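Side-chain contacts in ORF59 (Human herpesvirus 8, PDB 3HSL), which serves as the accessory subunit of the viral DNA polymerase in lytic replication, raising its processivity, probably as a sliding clamp on the template: residues S22-V27 with G294-S299; R101-F104 with D110-I113; K183-Q188 with A259-C264; F209-V214 with V252-L257. All coordinates share one frame; numbering follows the deposited sequence.

Interaction 1 of 4, residues S22-V27 with G294-S299; sequences SKIRRV and GDVKLS
Where I24 meets V296 and V27 meets L298, no flat group takes part: there is neither face nor edge to match, only branched aliphatic chains meeting methyl to methyl. An aromatic ring just outside the two segments, F270, is touched by V27, V296 and L298. I24 and V296 reach for each other tip to tip. I24 has an extended outer chain (chi2 174°), so CD1 leads, and it stops 3.5 Å from V296 CG2. The branch methyl follows behind, with I24 CG2 4.1 Å from V296 CG2. V296 CG2 thus meets the isoleucine mainly at CD1, with the rest of the chain farther off, while V296 CG1, anti to the backbone N, lies off this line. The second pair is looser: V27 CG1 is 4.3 Å from L298 CD2.

The spacing illustrates how a helix is laid on a sheet. I24 and V27 lie three residues apart, on one side of helix 18-35, and V296 and L298 are alternate residues of the strand, while K297 between them faces elsewhere. The helix is kinked here, and V27 N bonds to I24 O, 2.8 Å away, in a tight turn. Strand 296-302 runs between strands 61-67 and 282-288; I24 also rests on I67 and V296 on L65, while F270 of strand 270-276 and the loop residue W269 close round V27.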
# COMPACT_ATOMS: atom_id res chain seq x y z
N SER A 22 8.58 1.93 -18.24
CA SER A 22 9.00 0.60 -17.80
C SER A 22 10.50 0.53 -17.76
O SER A 22 11.06 0.03 -16.78
CB SER A 22 8.52 -0.49 -18.75
OG SER A 22 7.12 -0.44 -18.82
N LYS A 23 11.14 1.03 -18.81
CA LYS A 23 12.58 1.00 -18.90
C LYS A 23 13.20 1.84 -17.78
O LYS A 23 14.35 1.64 -17.43
CB LYS A 23 13.05 1.49 -20.27
N ILE A 24 12.41 2.76 -17.24
CA ILE A 24 12.86 3.66 -16.18
C ILE A 24 12.34 3.30 -14.79
O ILE A 24 12.78 3.88 -13.80
CB ILE A 24 12.40 5.09 -16.51
CG1 ILE A 24 13.02 5.56 -17.82
CG2 ILE A 24 12.78 6.08 -15.41
CD1 ILE A 24 12.48 6.90 -18.26
N ARG A 25 11.42 2.33 -14.74
CA ARG A 25 10.78 1.86 -13.50
C ARG A 25 11.70 1.77 -12.26
O ARG A 25 11.32 2.19 -11.15
CB ARG A 25 10.08 0.52 -13.76
CG ARG A 25 9.18 0.11 -12.63
CD ARG A 25 8.43 -1.18 -12.86
NE ARG A 25 7.56 -1.41 -11.70
CZ ARG A 25 7.96 -1.96 -10.55
NH1 ARG A 25 9.24 -2.35 -10.38
NH2 ARG A 25 7.10 -2.12 -9.56
N ARG A 26 12.89 1.23 -12.46
CA ARG A 26 13.91 1.04 -11.43
C ARG A 26 14.20 2.35 -10.69
O ARG A 26 14.43 2.36 -9.49
CB ARG A 26 15.16 0.53 -12.14
CG ARG A 26 16.14 -0.33 -11.36
CD ARG A 26 17.00 -1.06 -12.46
NE ARG A 26 17.54 -2.36 -12.06
CZ ARG A 26 16.85 -3.50 -12.20
NH1 ARG A 26 15.63 -3.47 -12.73
NH2 ARG A 26 17.38 -4.65 -11.82
N VAL A 27 14.19 3.47 -11.41
CA VAL A 27 14.44 4.75 -10.77
C VAL A 27 13.25 5.10 -9.87
O VAL A 27 13.44 5.59 -8.74
CB VAL A 27 14.64 5.89 -11.79
CG1 VAL A 27 14.98 7.18 -11.05
CG2 VAL A 27 15.75 5.56 -12.76
N GLY A 294 18.84 9.22 -20.50
CA GLY A 294 18.85 10.50 -21.25
C GLY A 294 17.61 11.38 -21.04
O GLY A 294 17.71 12.60 -20.96
N ASP A 295 16.44 10.77 -20.94
CA ASP A 295 15.21 11.52 -20.74
C ASP A 295 14.96 11.75 -19.25
O ASP A 295 13.86 12.15 -18.87
CB ASP A 295 14.02 10.70 -21.27
CG ASP A 295 14.13 10.39 -22.75
OD1 ASP A 295 14.88 11.07 -23.49
OD2 ASP A 295 13.44 9.43 -23.18
N VAL A 296 15.95 11.51 -18.40
CA VAL A 296 15.71 11.64 -16.97
C VAL A 296 16.73 12.44 -16.16
O VAL A 296 17.94 12.32 -16.35
CB VAL A 296 15.63 10.21 -16.34
CG1 VAL A 296 15.26 10.28 -14.88
CG2 VAL A 296 14.65 9.34 -17.07
N LYS A 297 16.21 13.25 -15.25
CA LYS A 297 17.00 14.04 -14.32
C LYS A 297 16.46 13.81 -12.92
O LYS A 297 15.24 13.87 -12.69
CB LYS A 297 17.03 15.53 -14.65
CG LYS A 297 17.84 15.89 -15.86
CD LYS A 297 18.06 17.39 -15.93
CE LYS A 297 18.87 17.77 -17.14
NZ LYS A 297 18.13 17.40 -18.38
N LEU A 298 17.39 13.55 -11.99
CA LEU A 298 17.06 13.30 -10.60
C LEU A 298 17.99 14.10 -9.68
O LEU A 298 19.21 13.96 -9.75
CB LEU A 298 17.21 11.81 -10.27
CG LEU A 298 16.90 11.36 -8.83
CD1 LEU A 298 15.45 11.65 -8.48
CD2 LEU A 298 17.21 9.89 -8.56
N SER A 299 17.42 14.95 -8.83
CA SER A 299 18.25 15.71 -7.90
C SER A 299 17.44 16.14 -6.71
O SER A 299 16.23 16.00 -6.72
CB SER A 299 18.86 16.94 -8.56
OG SER A 299 17.86 17.91 -8.80

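Interaction 2 of 4, residues R101-F104 with D110-I113; sequences RELF and DAGI
L103 supplies the helix side of this contact and reaches both A111 and I113 with the two arms of its fork. Its CB does not aim straight at the strand. Instead CG stands anti to the carbonyl carbon (chi1 -65°) and the chain then runs on extended, which swings the terminal methyls across. CD2 comes to 4.0 Å from the CB of A111, whose short side chain is directed at the helix. CD1 goes to the other neighbour, lying 4.4 Å from I113 CD1. That isoleucine is likewise set at a slant, and an extended chi2 of 177° carries its CD1 forward to the leucine.

A111 and I113 are alternate residues of strand 108-116, so both serve the same side of the sheet, while G112 between them has no side chain and adds nothing to the contact. The strand lies in the middle of a five-stranded antiparallel sheet, bonded to strand 12-16 along one edge and to strand 130-137 along the other. Helix 99-103 leads through a short connection into this strand and packs back on it; L103 also touches L21 of helix 18-35 and I135.

E102 behaves differently: two bends curl its chain, and OE1 is hydrogen-bonded to the hydroxyl of Y137. Its OE2 forms a salt bridge with R101 NH1 in the model, although the position of that nitrogen is doubtful. R101 and E102 also pack against G96 of the second subunit.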
# COMPACT_ATOMS: atom_id res chain seq x y z
N ARG A 101 2.68 5.37 -8.90
CA ARG A 101 2.71 3.95 -8.57
C ARG A 101 2.07 3.17 -9.71
O ARG A 101 2.59 2.14 -10.14
CB ARG A 101 1.92 3.63 -7.33
CG ARG A 101 2.20 2.26 -6.82
CD ARG A 101 0.97 1.65 -6.24
NE ARG A 101 1.28 0.35 -5.65
CZ ARG A 101 0.44 -0.68 -5.67
NH1 ARG A 101 -0.73 -0.56 -6.27
NH2 ARG A 101 0.78 -1.84 -5.12
N GLU A 102 0.94 3.67 -10.18
CA GLU A 102 0.17 3.07 -11.26
C GLU A 102 0.74 3.40 -12.63
O GLU A 102 0.63 2.59 -13.55
CB GLU A 102 -1.29 3.53 -11.20
CG GLU A 102 -1.95 3.34 -9.84
CD GLU A 102 -1.94 1.89 -9.39
OE1 GLU A 102 -2.24 1.01 -10.23
OE2 GLU A 102 -1.63 1.64 -8.19
N LEU A 103 1.35 4.57 -12.79
CA LEU A 103 1.92 4.89 -14.10
C LEU A 103 3.10 3.97 -14.39
O LEU A 103 3.35 3.63 -15.53
CB LEU A 103 2.34 6.36 -14.22
CG LEU A 103 1.22 7.42 -14.17
CD1 LEU A 103 1.81 8.83 -14.13
CD2 LEU A 103 0.24 7.28 -15.31
N PHE A 104 3.81 3.58 -13.33
CA PHE A 104 4.97 2.68 -13.41
C PHE A 104 4.67 1.22 -13.12
O PHE A 104 5.58 0.40 -13.06
CB PHE A 104 6.09 3.14 -12.46
CG PHE A 104 6.85 4.33 -12.95
CD1 PHE A 104 8.02 4.14 -13.70
CD2 PHE A 104 6.43 5.62 -12.67
CE1 PHE A 104 8.74 5.22 -14.16
CE2 PHE A 104 7.16 6.71 -13.13
CZ PHE A 104 8.32 6.50 -13.88
N ASP A 110 -1.57 0.38 -20.88
CA ASP A 110 -1.68 1.77 -21.37
C ASP A 110 -2.11 2.74 -20.27
O ASP A 110 -2.69 2.33 -19.28
CB ASP A 110 -2.64 1.82 -22.55
CG ASP A 110 -2.04 1.18 -23.78
OD1 ASP A 110 -0.78 1.33 -23.93
OD2 ASP A 110 -2.78 0.54 -24.60
N ALA A 111 -1.84 4.03 -20.46
CA ALA A 111 -2.20 5.06 -19.48
C ALA A 111 -2.31 6.44 -20.12
O ALA A 111 -1.62 6.74 -21.09
CB ALA A 111 -1.18 5.10 -18.35
N GLY A 112 -3.18 7.27 -19.56
CA GLY A 112 -3.40 8.62 -20.07
C GLY A 112 -3.81 9.56 -18.96
O GLY A 112 -4.37 9.13 -17.95
N ILE A 113 -3.54 10.85 -19.13
CA ILE A 113 -3.88 11.84 -18.11
C ILE A 113 -4.58 12.98 -18.82
O ILE A 113 -4.07 13.52 -19.81
CB ILE A 113 -2.65 12.40 -17.37
CG1 ILE A 113 -1.67 11.30 -16.97
CG2 ILE A 113 -3.08 13.18 -16.14
CD1 ILE A 113 -0.44 11.86 -16.31

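Interaction 3 of 4, residues K183-Q188 with A259-C264; sequences KWLRQQ and AALRLC
L261 and R262, consecutive residues of helix 254-263, carry this contact, meeting L185 and R186 of helix 175-186. Read in order, the segment begins with A259, whose CB points away from the other helix and rests on V57. A260 is applied to a different surface, touching V300 and L302 of strand 296-302. The first residue to cross the gap is L261: its CG lies anti to the carbonyl carbon (chi1 -66°) and its chain continues extended, bringing CD1 to 3.5 Å from L185 CD1. The two leucines cross at about a right angle, and this methyl pair is the buried half of the interface.

Two helices of a family assigned to the DNA-clamp clan thus meet here through an apolar pair, with an arginine pair at the margin. R262 forms its side of that margin. Its chain bends twice before the guanidinium, which offers one face to the amino edge of R186; the planes stand 82° apart. A chi1 of 63° and a further bend at chi3 bring R186 NH2 over that face. R186 NH2 is modelled 2.8 Å from R262 NE, but both atoms are donors, so the closeness is no bond, and its exact value means little at this resolution. Two like charges side by side would be expected to repel unless screened.

The backbone O of R262 accepts a hydrogen bond from H30 NE2. L263 touches V57, and its N bonds to A259 O. C264 follows the last helical residue, with its N held by A260 O 3.1 Å away and its side chain against V300.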
# COMPACT_ATOMS: atom_id res chain seq x y z
N LYS A 183 28.38 6.64 5.36
CA LYS A 183 28.49 5.86 6.60
C LYS A 183 28.74 6.79 7.77
O LYS A 183 28.13 6.65 8.83
CB LYS A 183 29.60 4.81 6.52
N TRP A 184 29.65 7.74 7.53
CA TRP A 184 30.05 8.75 8.51
C TRP A 184 28.87 9.65 8.83
O TRP A 184 28.59 9.91 9.99
CB TRP A 184 31.22 9.56 7.96
CG TRP A 184 31.79 10.52 8.96
CD1 TRP A 184 32.76 10.26 9.88
CD2 TRP A 184 31.44 11.90 9.14
NE1 TRP A 184 33.03 11.38 10.62
CE2 TRP A 184 32.23 12.40 10.18
CE3 TRP A 184 30.52 12.76 8.51
CZ2 TRP A 184 32.14 13.73 10.63
CZ3 TRP A 184 30.44 14.08 8.96
CH2 TRP A 184 31.24 14.54 10.00
N LEU A 185 28.17 10.12 7.81
CA LEU A 185 27.03 10.98 8.06
C LEU A 185 25.99 10.34 8.97
O LEU A 185 25.67 10.90 10.01
CB LEU A 185 26.39 11.49 6.77
CG LEU A 185 27.14 12.57 5.98
CD1 LEU A 185 26.45 12.84 4.66
CD2 LEU A 185 27.25 13.85 6.78
N ARG A 186 25.48 9.18 8.57
CA ARG A 186 24.45 8.51 9.38
C ARG A 186 24.88 8.10 10.78
O ARG A 186 24.04 7.91 11.65
CB ARG A 186 23.77 7.35 8.65
CG ARG A 186 24.66 6.19 8.28
CD ARG A 186 23.79 4.96 7.99
NE ARG A 186 22.78 5.24 6.97
CZ ARG A 186 22.91 4.98 5.68
NH1 ARG A 186 24.03 4.43 5.21
NH2 ARG A 186 21.93 5.27 4.85
N GLN A 187 26.18 7.96 11.02
CA GLN A 187 26.60 7.59 12.35
C GLN A 187 26.68 8.83 13.25
O GLN A 187 27.01 8.73 14.43
CB GLN A 187 27.84 6.70 12.36
CG GLN A 187 29.13 7.33 11.90
CD GLN A 187 30.24 6.30 11.72
OE1 GLN A 187 29.98 5.15 11.38
NE2 GLN A 187 31.48 6.73 11.94
N GLN A 188 26.38 9.99 12.67
CA GLN A 188 26.37 11.26 13.40
C GLN A 188 24.93 11.60 13.73
O GLN A 188 24.66 12.42 14.61
CB GLN A 188 26.95 12.40 12.57
CG GLN A 188 28.32 12.12 12.05
CD GLN A 188 29.28 11.76 13.13
OE1 GLN A 188 29.16 12.22 14.28
NE2 GLN A 188 30.26 10.94 12.80
N ALA A 259 19.21 11.41 3.10
CA ALA A 259 18.22 11.00 2.12
C ALA A 259 18.62 11.43 0.71
O ALA A 259 18.51 10.67 -0.25
CB ALA A 259 16.87 11.57 2.49
N ALA A 260 19.08 12.67 0.58
CA ALA A 260 19.48 13.17 -0.72
C ALA A 260 20.52 12.23 -1.30
O ALA A 260 20.33 11.71 -2.40
CB ALA A 260 19.99 14.58 -0.62
N LEU A 261 21.62 12.00 -0.57
CA LEU A 261 22.69 11.11 -1.03
C LEU A 261 22.27 9.66 -1.23
O LEU A 261 22.87 8.94 -2.02
CB LEU A 261 23.86 11.13 -0.05
CG LEU A 261 24.67 12.41 0.13
CD1 LEU A 261 25.65 12.17 1.27
CD2 LEU A 261 25.39 12.87 -1.16
N ARG A 262 21.23 9.24 -0.53
CA ARG A 262 20.75 7.88 -0.63
C ARG A 262 19.79 7.73 -1.80
O ARG A 262 19.80 6.71 -2.48
CB ARG A 262 20.21 7.47 0.74
CG ARG A 262 19.72 6.03 0.88
CD ARG A 262 20.17 5.49 2.28
NE ARG A 262 19.66 6.19 3.47
CZ ARG A 262 18.76 5.69 4.33
NH1 ARG A 262 18.25 4.47 4.17
NH2 ARG A 262 18.38 6.43 5.37
N LEU A 263 18.97 8.76 -2.05
CA LEU A 263 18.00 8.80 -3.14
C LEU A 263 18.63 8.95 -4.53
O LEU A 263 18.13 8.40 -5.51
CB LEU A 263 16.97 9.93 -2.91
CG LEU A 263 15.91 9.73 -1.79
CD1 LEU A 263 15.24 11.03 -1.26
CD2 LEU A 263 14.85 8.66 -2.15
N CYS A 264 19.74 9.68 -4.60
CA CYS A 264 20.42 9.89 -5.87
C CYS A 264 21.46 8.81 -6.22
O CYS A 264 22.16 8.91 -7.23
CB CYS A 264 21.04 11.27 -5.90
SG CYS A 264 19.80 12.51 -5.66

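Interaction 4 of 4, residues F209-V214 with V252-L257; sequences FSLGGV and VSLESL
L211 faces L254 across this contact, and its side chain can be followed outward. CB leaves the strand toward the helix, with CG placed anti to the backbone N (chi1 -162°). CB and CG act as the stem, neither coming within 4.2 Å of the other segment. At the fork the arms part company: CD2 stays farther from L254, whereas CD1 continues the extended line and lodges against the leucine's own fork. It lies 3.6 Å from L254 CD2 and 3.7 Å from L254 CD1, with L254 CG just behind at 4.1 Å. One methyl therefore sits between the two arms of its partner, and the side chains cross at about a right angle.

Two residues back along the strand, F209 repeats the approach with an aromatic group. L257 CD2 stands near the plane of the ring, at its edge, 4.2 Å from F209 CD1. The match is one of periods: alternate strand residues against residues one helical turn apart. The strand ends in a beta hairpin, a type II' turn from L211 to V214 with G212 at positive phi, leading into strand 214-222. S253, immediately before helix 254-263, is its N-cap, and its OG accepts a weak capping bond from S256 N. D193 adds bonds to S253 OG and to E255 N, while L185 of helix 175-186 touches both L254 and L257.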
# COMPACT_ATOMS: atom_id res chain seq x y z
N PHE A 209 32.85 18.24 5.84
CA PHE A 209 31.51 18.08 6.41
C PHE A 209 31.68 18.29 7.90
O PHE A 209 32.43 17.57 8.54
CB PHE A 209 30.91 16.73 6.02
CG PHE A 209 30.67 16.58 4.53
CD1 PHE A 209 29.40 16.79 3.98
CD2 PHE A 209 31.72 16.23 3.66
CE1 PHE A 209 29.16 16.65 2.59
CE2 PHE A 209 31.50 16.09 2.27
CZ PHE A 209 30.22 16.31 1.73
N SER A 210 30.99 19.29 8.43
CA SER A 210 31.10 19.65 9.83
C SER A 210 29.77 19.64 10.54
O SER A 210 28.79 20.27 10.12
CB SER A 210 31.75 21.04 9.97
OG SER A 210 31.78 21.43 11.33
N LEU A 211 29.75 18.91 11.65
CA LEU A 211 28.51 18.76 12.38
C LEU A 211 28.79 18.56 13.87
O LEU A 211 29.74 17.87 14.25
CB LEU A 211 27.83 17.54 11.77
CG LEU A 211 26.36 17.20 11.91
CD1 LEU A 211 26.21 15.90 11.16
CD2 LEU A 211 25.95 17.02 13.34
N GLY A 212 27.96 19.17 14.71
CA GLY A 212 28.17 19.07 16.15
C GLY A 212 29.60 19.53 16.31
O GLY A 212 29.93 20.66 15.94
N GLY A 213 30.45 18.65 16.84
CA GLY A 213 31.87 18.97 17.04
C GLY A 213 32.83 18.04 16.31
O GLY A 213 33.96 17.88 16.74
N VAL A 214 32.38 17.42 15.22
CA VAL A 214 33.21 16.49 14.43
C VAL A 214 33.19 16.84 12.95
O VAL A 214 32.20 17.37 12.46
CB VAL A 214 32.78 15.01 14.61
CG1 VAL A 214 33.17 14.48 15.99
CG2 VAL A 214 31.28 14.82 14.32
N VAL A 252 23.17 22.89 5.59
CA VAL A 252 21.94 22.22 5.27
C VAL A 252 21.49 21.23 6.33
O VAL A 252 22.23 20.94 7.28
CB VAL A 252 22.13 21.45 3.95
CG1 VAL A 252 22.65 22.39 2.87
CG2 VAL A 252 23.12 20.33 4.16
N SER A 253 20.27 20.71 6.15
CA SER A 253 19.71 19.73 7.06
C SER A 253 20.35 18.37 6.88
O SER A 253 20.43 17.87 5.75
CB SER A 253 18.23 19.57 6.83
OG SER A 253 17.77 18.45 7.55
N LEU A 254 20.79 17.78 8.00
CA LEU A 254 21.40 16.46 8.00
C LEU A 254 20.48 15.39 7.46
O LEU A 254 20.93 14.58 6.65
CB LEU A 254 21.88 16.07 9.39
CG LEU A 254 22.60 14.71 9.51
CD1 LEU A 254 23.85 14.62 8.63
CD2 LEU A 254 22.95 14.42 10.96
N GLU A 255 19.21 15.37 7.89
CA GLU A 255 18.24 14.38 7.38
C GLU A 255 18.14 14.51 5.88
O GLU A 255 18.20 13.50 5.15
CB GLU A 255 16.83 14.57 7.92
CG GLU A 255 16.59 14.35 9.42
CD GLU A 255 15.10 14.50 9.78
OE1 GLU A 255 14.24 14.43 8.85
OE2 GLU A 255 14.82 14.67 11.00
N SER A 256 17.99 15.74 5.41
CA SER A 256 17.89 15.99 3.98
C SER A 256 19.13 15.51 3.24
O SER A 256 19.03 14.96 2.16
CB SER A 256 17.62 17.46 3.69
OG SER A 256 16.34 17.84 4.18
N LEU A 257 20.31 15.71 3.84
CA LEU A 257 21.55 15.31 3.19
C LEU A 257 21.64 13.80 3.04
O LEU A 257 21.94 13.32 1.95
CB LEU A 257 22.76 15.91 3.92
CG LEU A 257 24.17 15.64 3.35
CD1 LEU A 257 24.30 16.01 1.88
CD2 LEU A 257 25.21 16.38 4.16

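How the interactions relate
The chain nests its contacts. Interaction 1, joining residues near the two ends, closes a loop that contains the other three; interaction 2 closes before interaction 3 opens, and interaction 4 lies inside interaction 3. Interactions 3 and 4 share helix 254-263, their centres about 10 Å apart, with L185 CD1 3.8 Å from L257 CD2. Interaction 1 touches interaction 2 (centres about 15 Å apart) through R25 and F104, and interaction 3 through L298 and C264. Interactions 2 and 4 lie on opposite sides of the chain's centre, about 38 Å between centres. Interaction 1, near that centre, thus connects interactions 2 and 3 within a subunit that probably acts as a sliding clamp.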